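Local coordinates for protein beta-glucanase (Podospora anserina, PDB 4LE4) that probably hydrolyses beta-glucans as a family GH131 glycoside hydrolase and binds cellotriose, at residues A[102-107]-A[223-228]; A[51-56]-A[160-165]; A[141-146]-A[155-160]. All blocks are in the same frame, centred on the assembly; numbering follows the deposited sequence.

Contact 1: residues A[102-107]-A[223-228]; sequences MRKDIN and DFYWSG
Met102 forms an antiparallel hydrogen-bonded pair with Tyr225: Met102 N gives to Tyr225 O, and Tyr225 N returns a straighter bond to Met102 O (2.9 Å, N-H...O 163°). The Met102 side chain leaves with CG anti to the backbone N (chi1 175°), then bends twice, which carries CE to 3.6 Å from Tyr225 CG; SD lies oblique to the ring, 4.6 Å from its centroid, a Met-aromatic contact. Arg103 points away, and its guanidinium is engaged by the carbonyl oxygen of Trp157 and by Asp105. Beyond this point the segment leaves the antiparallel sheet of the concanavalin-like fold as a loop, while 223-228 stays in the sheet between strands 94-102 and 61-66. Lys104 crosses the Tyr225 ring at about a right angle, its CE over one face, 4.0 Å from the centroid. A bridging water accepts from Tyr225 OH at 2.6 Å and donates to Ile106 O and Asp223 OD2. With a lysine in place of Tyr225, Met102 CE and Lys104 CE would probably lose the surface they pack on, and the water would be left without its hydroxyl partner. Asn107 closes the loop: its O accepts from Asp223 N at 2.8 Å, and its ND2 meets Asp223 OD2, also at 2.8 Å, from above the carboxylate plane, the amide and carboxylate planes standing 79° apart. Asp223 OD1 is bound by Thr65 OG1.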
loop_
_atom_site.group_PDB
_atom_site.type_symbol
_atom_site.label_atom_id
_atom_site.label_comp_id
_atom_site.label_asym_id
_atom_site.label_seq_id
_atom_site.Cartn_x
_atom_site.Cartn_y
_atom_site.Cartn_z
ATOM N N MET A 102 -4.928 6.900 2.425
ATOM C CA MET A 102 -5.610 7.911 3.264
ATOM C C MET A 102 -6.385 7.182 4.357
ATOM O O MET A 102 -6.794 6.031 4.184
ATOM C CB MET A 102 -6.586 8.737 2.378
ATOM C CG MET A 102 -7.488 9.785 3.074
ATOM S SD MET A 102 -9.029 9.034 3.732
ATOM C CE MET A 102 -10.032 8.851 2.189
ATOM N N ARG A 103 -6.513 7.811 5.522
ATOM C CA ARG A 103 -7.342 7.221 6.567
ATOM C C ARG A 103 -8.349 8.341 6.928
ATOM O O ARG A 103 -8.107 9.524 6.678
ATOM C CB ARG A 103 -6.542 6.918 7.836
ATOM C CG ARG A 103 -6.207 8.186 8.604
ATOM C CD ARG A 103 -5.504 7.858 9.947
ATOM N NE ARG A 103 -5.206 9.080 10.691
ATOM C CZ ARG A 103 -6.080 9.740 11.457
ATOM N NH1 ARG A 103 -7.333 9.311 11.597
ATOM N NH2 ARG A 103 -5.688 10.836 12.092
ATOM N N LYS A 104 -9.467 7.945 7.518
ATOM C CA LYS A 104 -10.477 8.894 7.994
ATOM C C LYS A 104 -10.493 8.781 9.539
ATOM O O LYS A 104 -9.764 7.978 10.122
ATOM C CB LYS A 104 -11.860 8.493 7.444
ATOM C CG LYS A 104 -11.992 8.629 5.933
ATOM C CD LYS A 104 -13.420 8.215 5.458
ATOM C CE LYS A 104 -13.597 8.318 3.943
ATOM N NZ LYS A 104 -13.530 9.728 3.442
ATOM N N ASP A 105 -11.327 9.577 10.204
ATOM C CA ASP A 105 -11.425 9.446 11.646
ATOM C C ASP A 105 -12.409 8.305 11.993
ATOM O O ASP A 105 -12.359 7.754 13.085
ATOM C CB ASP A 105 -11.882 10.769 12.276
ATOM C CG ASP A 105 -10.732 11.726 12.495
ATOM O OD1 ASP A 105 -9.595 11.249 12.764
ATOM O OD2 ASP A 105 -10.962 12.953 12.424
ATOM N N ILE A 106 -13.303 7.948 11.066
ATOM C CA ILE A 106 -14.242 6.843 11.313
ATOM C C ILE A 106 -13.476 5.564 10.978
ATOM O O ILE A 106 -12.811 5.488 9.932
ATOM C CB ILE A 106 -15.497 6.918 10.409
ATOM C CG1 ILE A 106 -16.386 8.091 10.839
ATOM C CG2 ILE A 106 -16.277 5.612 10.490
ATOM C CD1 ILE A 106 -16.960 7.956 12.233
ATOM N N ASN A 107 -13.550 4.584 11.866
ATOM C CA ASN A 107 -12.827 3.329 11.686
ATOM C C ASN A 107 -11.346 3.640 11.409
ATOM O O ASN A 107 -10.726 3.047 10.522
ATOM C CB ASN A 107 -13.419 2.524 10.532
ATOM C CG ASN A 107 -14.816 2.083 10.822
ATOM O OD1 ASN A 107 -15.191 1.969 11.983
ATOM N ND2 ASN A 107 -15.592 1.812 9.790
ATOM N N ASP A 223 -10.424 1.037 8.564
ATOM C CA ASP A 223 -10.538 1.261 7.122
ATOM C C ASP A 223 -9.340 2.051 6.580
ATOM O O ASP A 223 -8.944 3.061 7.156
ATOM C CB ASP A 223 -11.809 2.059 6.791
ATOM C CG ASP A 223 -13.117 1.285 7.079
ATOM O OD1 ASP A 223 -13.138 0.034 6.942
ATOM O OD2 ASP A 223 -14.145 1.939 7.411
ATOM N N PHE A 224 -8.815 1.609 5.436
ATOM C CA PHE A 224 -7.685 2.270 4.769
ATOM C C PHE A 224 -8.115 2.497 3.322
ATOM O O PHE A 224 -8.635 1.598 2.696
ATOM C CB PHE A 224 -6.458 1.361 4.816
ATOM C CG PHE A 224 -6.072 0.933 6.218
ATOM C CD1 PHE A 224 -6.766 -0.075 6.865
ATOM C CD2 PHE A 224 -5.019 1.562 6.882
ATOM C CE1 PHE A 224 -6.425 -0.470 8.172
ATOM C CE2 PHE A 224 -4.664 1.183 8.184
ATOM C CZ PHE A 224 -5.357 0.178 8.827
ATOM N N TYR A 225 -7.871 3.685 2.797
ATOM C CA TYR A 225 -8.298 4.049 1.444
ATOM C C TYR A 225 -7.097 4.102 0.540
ATOM O O TYR A 225 -6.080 4.664 0.907
ATOM C CB TYR A 225 -8.998 5.397 1.498
ATOM C CG TYR A 225 -10.221 5.288 2.373
ATOM C CD1 TYR A 225 -11.458 4.967 1.823
ATOM C CD2 TYR A 225 -10.124 5.419 3.764
ATOM C CE1 TYR A 225 -12.589 4.769 2.635
ATOM C CE2 TYR A 225 -11.234 5.228 4.586
ATOM C CZ TYR A 225 -12.476 4.902 4.014
ATOM O OH TYR A 225 -13.609 4.732 4.795
ATOM N N TRP A 226 -7.227 3.507 -0.636
ATOM C CA TRP A 226 -6.096 3.408 -1.569
ATOM C C TRP A 226 -6.485 3.772 -2.988
ATOM O O TRP A 226 -7.605 3.467 -3.406
ATOM C CB TRP A 226 -5.636 1.947 -1.664
ATOM C CG TRP A 226 -5.153 1.325 -0.407
ATOM C CD1 TRP A 226 -5.905 0.978 0.704
ATOM C CD2 TRP A 226 -3.814 0.971 -0.116
ATOM N NE1 TRP A 226 -5.094 0.435 1.661
ATOM C CE2 TRP A 226 -3.804 0.411 1.190
ATOM C CE3 TRP A 226 -2.609 1.072 -0.826
ATOM C CZ2 TRP A 226 -2.629 -0.053 1.802
ATOM C CZ3 TRP A 226 -1.433 0.609 -0.207
ATOM C CH2 TRP A 226 -1.461 0.056 1.088
ATOM N N SER A 227 -5.556 4.376 -3.736
ATOM C CA SER A 227 -5.801 4.636 -5.160
ATOM C C SER A 227 -4.447 4.821 -5.835
ATOM O O SER A 227 -3.419 4.857 -5.158
ATOM C CB SER A 227 -6.699 5.866 -5.388
ATOM O OG SER A 227 -6.142 7.071 -4.927
ATOM N N GLY A 228 -4.443 4.870 -7.165
ATOM C CA GLY A 228 -3.199 5.105 -7.867
ATOM C C GLY A 228 -2.089 4.104 -7.626
ATOM O O GLY A 228 -0.934 4.475 -7.619
HETATM O O HOH W 1 -10.248 5.174 8.142
HETATM O O HOH W 2 -13.970 4.819 7.393
#

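Contact 2: residues A[51-56]-A[160-165]; sequences KNPADT and DVWHNV
Trp162 lays its indole against the backbone at Asn52, joining the loop between strands 44-47 and 61-66 to the chain leading into strand 163-170. The loop contains a type I beta turn from Asn52 to Asp55 whose first residue also makes an Asx turn, as Asn52 OD1 accepts from Ala54 N at 2.9 Å. Followed outward from the main chain, Trp162 CB first meets the amide of Asn52, with ND2 3.5 Å away. CG then lies anti to the carbonyl carbon (chi1 -83°), and from there the indole runs beneath the turn, with CG and CD2 facing Asn52 CA and CB. Asn52 CA stands almost exactly over the five-membered ring, 3.4 Å from its centroid and 8° off the normal, a CH-pi contact. On the pyrrole side CD1 touches Pro53 CD at 3.9 Å, an oblique approach. CE2 comes under Asn52 N, which is above the same face and is itself hydrogen-bonded to Ser227 OG. The six-membered ring extends toward Lys51, with Trp162 CH2 3.7 Å from Lys51 CA. The side chains of Asn52 and Trp162 slide past each other in opposite directions; the Asn52 amide is turned only 18° from the indole plane, and its ND2 donates to the carbonyl oxygen of Gly183. Tyr225, Ser227 and Met102 also touch the indole, which places it against neighbouring strands of the same sheet. Lys51 NZ reaches back within its own loop to the carbonyl oxygens of Asp55 and Ser58. At the indole edge, in the ring plane, a water donates to Lys51 O at 2.6 Å and accepts only a weak bond from Trp162 NE1, 3.3 Å away.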
loop_
_atom_site.group_PDB
_atom_site.type_symbol
_atom_site.label_atom_id
_atom_site.label_comp_id
_atom_site.label_asym_id
_atom_site.label_seq_id
_atom_site.Cartn_x
_atom_site.Cartn_y
_atom_site.Cartn_z
ATOM N N LYS A 51 -10.975 7.330 -3.581
ATOM C CA LYS A 51 -9.659 7.647 -4.173
ATOM C C LYS A 51 -9.243 9.085 -3.929
ATOM O O LYS A 51 -10.035 9.905 -3.450
ATOM C CB LYS A 51 -9.694 7.481 -5.692
ATOM C CG LYS A 51 -10.573 8.522 -6.365
ATOM C CD LYS A 51 -10.382 8.557 -7.878
ATOM C CE LYS A 51 -11.000 9.835 -8.474
ATOM N NZ LYS A 51 -10.667 9.938 -9.895
ATOM N N ASN A 52 -7.981 9.382 -4.231
ATOM C CA ASN A 52 -7.504 10.747 -4.145
ATOM C C ASN A 52 -8.272 11.489 -5.274
ATOM O O ASN A 52 -8.116 11.156 -6.441
ATOM C CB ASN A 52 -6.023 10.777 -4.466
ATOM C CG ASN A 52 -5.435 12.156 -4.350
ATOM O OD1 ASN A 52 -6.123 13.168 -4.540
ATOM N ND2 ASN A 52 -4.130 12.217 -4.044
ATOM N N PRO A 53 -9.054 12.523 -4.940
ATOM C CA PRO A 53 -9.797 13.217 -6.004
ATOM C C PRO A 53 -8.950 13.817 -7.119
ATOM O O PRO A 53 -9.439 14.012 -8.228
ATOM C CB PRO A 53 -10.573 14.299 -5.247
ATOM C CG PRO A 53 -10.680 13.761 -3.841
ATOM C CD PRO A 53 -9.289 13.169 -3.638
ATOM N N ALA A 54 -7.687 14.114 -6.831
ATOM C CA ALA A 54 -6.789 14.720 -7.824
ATOM C C ALA A 54 -6.270 13.701 -8.824
ATOM O O ALA A 54 -5.757 14.052 -9.890
ATOM C CB ALA A 54 -5.613 15.387 -7.108
ATOM N N ASP A 55 -6.369 12.433 -8.465
ATOM C CA ASP A 55 -5.897 11.352 -9.335
ATOM C C ASP A 55 -6.935 10.997 -10.390
ATOM O O ASP A 55 -7.734 10.080 -10.210
ATOM C CB ASP A 55 -5.611 10.080 -8.536
ATOM C CG ASP A 55 -5.029 8.962 -9.396
ATOM O OD1 ASP A 55 -4.913 9.119 -10.637
ATOM O OD2 ASP A 55 -4.671 7.912 -8.825
ATOM N N THR A 56 -6.883 11.691 -11.513
ATOM C CA THR A 56 -7.839 11.431 -12.582
ATOM C C THR A 56 -7.469 10.178 -13.352
ATOM O O THR A 56 -8.198 9.735 -14.253
ATOM C CB THR A 56 -7.925 12.648 -13.531
ATOM O OG1 THR A 56 -6.648 12.900 -14.108
ATOM C CG2 THR A 56 -8.374 13.864 -12.775
ATOM N N ASP A 160 -8.303 12.276 6.429
ATOM C CA ASP A 160 -8.691 12.794 5.114
ATOM C C ASP A 160 -7.576 13.322 4.236
ATOM O O ASP A 160 -7.845 13.953 3.198
ATOM C CB ASP A 160 -9.751 13.898 5.279
ATOM C CG ASP A 160 -10.857 13.495 6.231
ATOM O OD1 ASP A 160 -11.349 12.370 6.094
ATOM O OD2 ASP A 160 -11.243 14.286 7.121
ATOM N N VAL A 161 -6.329 13.119 4.649
ATOM C CA VAL A 161 -5.203 13.577 3.843
ATOM C C VAL A 161 -4.723 12.448 2.973
ATOM O O VAL A 161 -4.487 11.358 3.468
ATOM C CB VAL A 161 -4.000 14.040 4.742
ATOM C CG1 VAL A 161 -2.760 14.331 3.872
ATOM C CG2 VAL A 161 -4.399 15.291 5.522
ATOM N N TRP A 162 -4.582 12.699 1.676
ATOM C CA TRP A 162 -4.080 11.671 0.785
ATOM C C TRP A 162 -2.569 11.747 0.696
ATOM O O TRP A 162 -2.029 12.805 0.448
ATOM C CB TRP A 162 -4.672 11.848 -0.617
ATOM C CG TRP A 162 -6.013 11.239 -0.720
ATOM C CD1 TRP A 162 -7.238 11.877 -0.573
ATOM C CD2 TRP A 162 -6.299 9.851 -0.885
ATOM N NE1 TRP A 162 -8.248 10.954 -0.635
ATOM C CE2 TRP A 162 -7.711 9.705 -0.830
ATOM C CE3 TRP A 162 -5.497 8.702 -1.070
ATOM C CZ2 TRP A 162 -8.341 8.469 -0.961
ATOM C CZ3 TRP A 162 -6.130 7.449 -1.195
ATOM C CH2 TRP A 162 -7.548 7.350 -1.142
ATOM N N HIS A 163 -1.901 10.624 0.962
ATOM C CA HIS A 163 -0.455 10.536 0.871
ATOM C C HIS A 163 -0.111 9.753 -0.362
ATOM O O HIS A 163 -0.446 8.573 -0.471
ATOM C CB HIS A 163 0.119 9.808 2.094
ATOM C CG HIS A 163 0.080 10.636 3.335
ATOM N ND1 HIS A 163 1.131 11.437 3.724
ATOM C CD2 HIS A 163 -0.906 10.834 4.242
ATOM C CE1 HIS A 163 0.795 12.098 4.821
ATOM N NE2 HIS A 163 -0.438 11.751 5.156
ATOM N N ASN A 164 0.577 10.405 -1.288
ATOM C CA ASN A 164 0.977 9.757 -2.540
ATOM C C ASN A 164 2.451 9.387 -2.378
ATOM O O ASN A 164 3.251 10.222 -2.010
ATOM C CB ASN A 164 0.808 10.764 -3.685
ATOM C CG ASN A 164 -0.535 11.511 -3.604
ATOM O OD1 ASN A 164 -0.594 12.746 -3.406
ATOM N ND2 ASN A 164 -1.598 10.767 -3.724
ATOM N N VAL A 165 2.792 8.146 -2.676
ATOM C CA VAL A 165 4.151 7.640 -2.482
ATOM C C VAL A 165 4.678 6.907 -3.723
ATOM O O VAL A 165 3.899 6.364 -4.521
ATOM C CB VAL A 165 4.148 6.561 -1.353
ATOM C CG1 VAL A 165 5.535 5.872 -1.222
ATOM C CG2 VAL A 165 3.700 7.179 -0.026
HETATM O O HOH W 3 -11.389 9.974 -1.241
#

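Contact 3: residues A[141-146]-A[155-160]; sequences TLLRWC and VEWAAD
Thr141 O is gripped from two sources: Trp157 N donates to it at 3.1 Å, and a water oxygen 2.9 Å from Thr141 O also lies near Trp157 O and may bridge the two carbonyls. The side chain of the same threonine faces a carboxylate. Its OG1 stands 2.9 Å from Glu156 OE1, but its single proton can also go to the carbonyl oxygen of Ile138, so the bond to Glu156 is not settled. Glu156 starts away from the neighbouring segment, and the bend at chi2 (62°) swings its carboxylate back over Thr141. One step along, Leu142 and Glu156 form a non-hydrogen-bonded pair whose side chains diverge; there Leu142 CA makes a C-H...O contact with Val155 O at 3.4 Å. The next pair is hydrogen-bonded, with Leu143 N donating to Val155 O (2.9 Å) and Val155 N to Leu143 O. CG of Leu143 lies anti to the backbone N (chi1 -179°), and the turn at chi2 then sets CD1 over one face of Trp157, 4.0 Å from the centroid of the six-membered ring and 16° off its normal. Nearer the backbone, Leu143 CB packs against Trp157 CB. The guanidinium of Arg103 makes a cation-pi contact with the same indole, and His163 meets it nearly at a right angle, so the leucine shares the ring with two polar neighbours. Regular pairing ends at Glu156, with the Trp157 bond to Thr141 as the last backbone link between the two segments, at the open end of a beta hairpin, strands 142-147 and 150-156.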
loop_
_atom_site.group_PDB
_atom_site.type_symbol
_atom_site.label_atom_id
_atom_site.label_comp_id
_atom_site.label_asym_id
_atom_site.label_seq_id
_atom_site.Cartn_x
_atom_site.Cartn_y
_atom_site.Cartn_z
ATOM N N THR A 141 1.231 8.352 16.454
ATOM C CA THR A 141 0.285 8.898 15.491
ATOM C C THR A 141 0.971 9.195 14.154
ATOM O O THR A 141 0.379 9.793 13.266
ATOM C CB THR A 141 -0.317 10.205 16.006
ATOM O OG1 THR A 141 0.738 11.116 16.314
ATOM C CG2 THR A 141 -1.161 9.968 17.291
ATOM N N LEU A 142 2.221 8.789 14.025
ATOM C CA LEU A 142 2.979 9.039 12.801
ATOM C C LEU A 142 2.809 7.971 11.724
ATOM O O LEU A 142 2.590 6.808 12.044
ATOM C CB LEU A 142 4.468 9.084 13.127
ATOM C CG LEU A 142 4.986 10.123 14.115
ATOM C CD1 LEU A 142 6.519 9.912 14.336
ATOM C CD2 LEU A 142 4.673 11.511 13.594
ATOM N N LEU A 143 2.932 8.385 10.457
ATOM C CA LEU A 143 2.956 7.454 9.323
ATOM C C LEU A 143 4.470 7.493 9.012
ATOM O O LEU A 143 5.048 8.572 8.874
ATOM C CB LEU A 143 2.182 8.013 8.130
ATOM C CG LEU A 143 2.110 7.132 6.882
ATOM C CD1 LEU A 143 1.521 5.746 7.204
ATOM C CD2 LEU A 143 1.250 7.863 5.834
ATOM N N ARG A 144 5.099 6.335 8.884
ATOM C CA ARG A 144 6.550 6.271 8.669
ATOM C C ARG A 144 6.918 5.473 7.442
ATOM O O ARG A 144 6.229 4.522 7.077
ATOM C CB ARG A 144 7.209 5.524 9.823
ATOM C CG ARG A 144 6.904 6.040 11.220
ATOM C CD ARG A 144 7.025 4.870 12.191
ATOM N NE ARG A 144 6.843 5.232 13.598
ATOM C CZ ARG A 144 7.840 5.540 14.427
ATOM N NH1 ARG A 144 7.580 5.836 15.700
ATOM N NH2 ARG A 144 9.098 5.568 13.993
ATOM N N TRP A 145 8.036 5.840 6.839
ATOM C CA TRP A 145 8.579 5.067 5.733
ATOM C C TRP A 145 9.806 4.396 6.356
ATOM O O TRP A 145 10.664 5.079 6.901
ATOM C CB TRP A 145 9.023 5.970 4.588
ATOM C CG TRP A 145 9.732 5.190 3.521
ATOM C CD1 TRP A 145 9.230 4.149 2.775
ATOM C CD2 TRP A 145 11.088 5.385 3.081
ATOM N NE1 TRP A 145 10.196 3.696 1.902
ATOM C CE2 TRP A 145 11.338 4.434 2.068
ATOM C CE3 TRP A 145 12.109 6.268 3.453
ATOM C CZ2 TRP A 145 12.582 4.339 1.410
ATOM C CZ3 TRP A 145 13.357 6.178 2.805
ATOM C CH2 TRP A 145 13.571 5.219 1.795
ATOM N N CYS A 146 9.886 3.078 6.266
ATOM C CA CYS A 146 10.986 2.313 6.837
ATOM C C CYS A 146 11.769 1.574 5.750
ATOM O O CYS A 146 11.220 1.232 4.677
ATOM C CB CYS A 146 10.445 1.264 7.805
ATOM S SG CYS A 146 9.516 2.015 9.146
ATOM N N VAL A 155 5.641 11.436 9.277
ATOM C CA VAL A 155 4.836 12.646 9.261
ATOM C C VAL A 155 3.581 12.372 10.089
ATOM O O VAL A 155 3.173 11.222 10.220
ATOM C CB VAL A 155 4.457 13.025 7.792
ATOM C CG1 VAL A 155 3.576 11.960 7.190
ATOM C CG2 VAL A 155 3.800 14.370 7.745
ATOM N N GLU A 156 2.999 13.415 10.677
ATOM C CA GLU A 156 1.768 13.222 11.450
ATOM C C GLU A 156 0.718 12.684 10.467
ATOM O O GLU A 156 0.498 13.289 9.420
ATOM C CB GLU A 156 1.280 14.555 11.998
ATOM C CG GLU A 156 -0.099 14.473 12.680
ATOM C CD GLU A 156 -0.094 13.559 13.888
ATOM O OE1 GLU A 156 0.988 13.397 14.497
ATOM O OE2 GLU A 156 -1.168 13.013 14.253
ATOM N N TRP A 157 0.072 11.571 10.786
ATOM C CA TRP A 157 -0.929 11.028 9.870
ATOM C C TRP A 157 -2.322 11.603 10.183
ATOM O O TRP A 157 -3.031 11.111 11.050
ATOM C CB TRP A 157 -0.947 9.512 9.965
ATOM C CG TRP A 157 -1.720 8.838 8.831
ATOM C CD1 TRP A 157 -2.294 9.459 7.739
ATOM C CD2 TRP A 157 -1.958 7.441 8.674
ATOM N NE1 TRP A 157 -2.863 8.526 6.926
ATOM C CE2 TRP A 157 -2.679 7.278 7.469
ATOM C CE3 TRP A 157 -1.634 6.296 9.433
ATOM C CZ2 TRP A 157 -3.081 6.024 7.006
ATOM C CZ3 TRP A 157 -2.027 5.058 8.981
ATOM C CH2 TRP A 157 -2.754 4.925 7.760
ATOM N N ALA A 158 -2.689 12.654 9.470
ATOM C CA ALA A 158 -3.974 13.317 9.682
ATOM C C ALA A 158 -5.119 12.682 8.872
ATOM O O ALA A 158 -4.912 12.102 7.808
ATOM C CB ALA A 158 -3.844 14.801 9.313
ATOM N N ALA A 159 -6.331 12.807 9.394
ATOM C CA ALA A 159 -7.509 12.287 8.717
ATOM C C ALA A 159 -7.774 13.016 7.403
ATOM O O ALA A 159 -7.512 14.217 7.295
ATOM C CB ALA A 159 -8.727 12.428 9.627
ATOM N N ASP A 160 -8.303 12.276 6.429
ATOM C CA ASP A 160 -8.691 12.794 5.114
ATOM C C ASP A 160 -7.576 13.322 4.236
ATOM O O ASP A 160 -7.845 13.953 3.198
ATOM C CB ASP A 160 -9.751 13.898 5.279
ATOM C CG ASP A 160 -10.857 13.495 6.231
ATOM O OD1 ASP A 160 -11.349 12.370 6.094
ATOM O OD2 ASP A 160 -11.243 14.286 7.121
HETATM O O HOH W 4 -2.437 9.964 13.703
#

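Overall arrangement
From the N terminus, the first segment met is 51-56, whose partner 160-165 comes about a hundred residues later, closing the loop of contact 2. Within that span the chain passes 102-107, which pairs with 223-228 only after 160-165 has gone by, so contacts 1 and 2 cross. The local hairpin of contact 3 is nested inside both loops, and its second segment shares Asp160 with contact 2. Contacts 1 and 2 reach the same antiparallel sheet, whereas contact 3 belongs to the other. Direct bridges join them: Arg103 O lies 2.8 Å from Asp160 N, a probable hydrogen bond, and His163 packs on Val155 and Leu143.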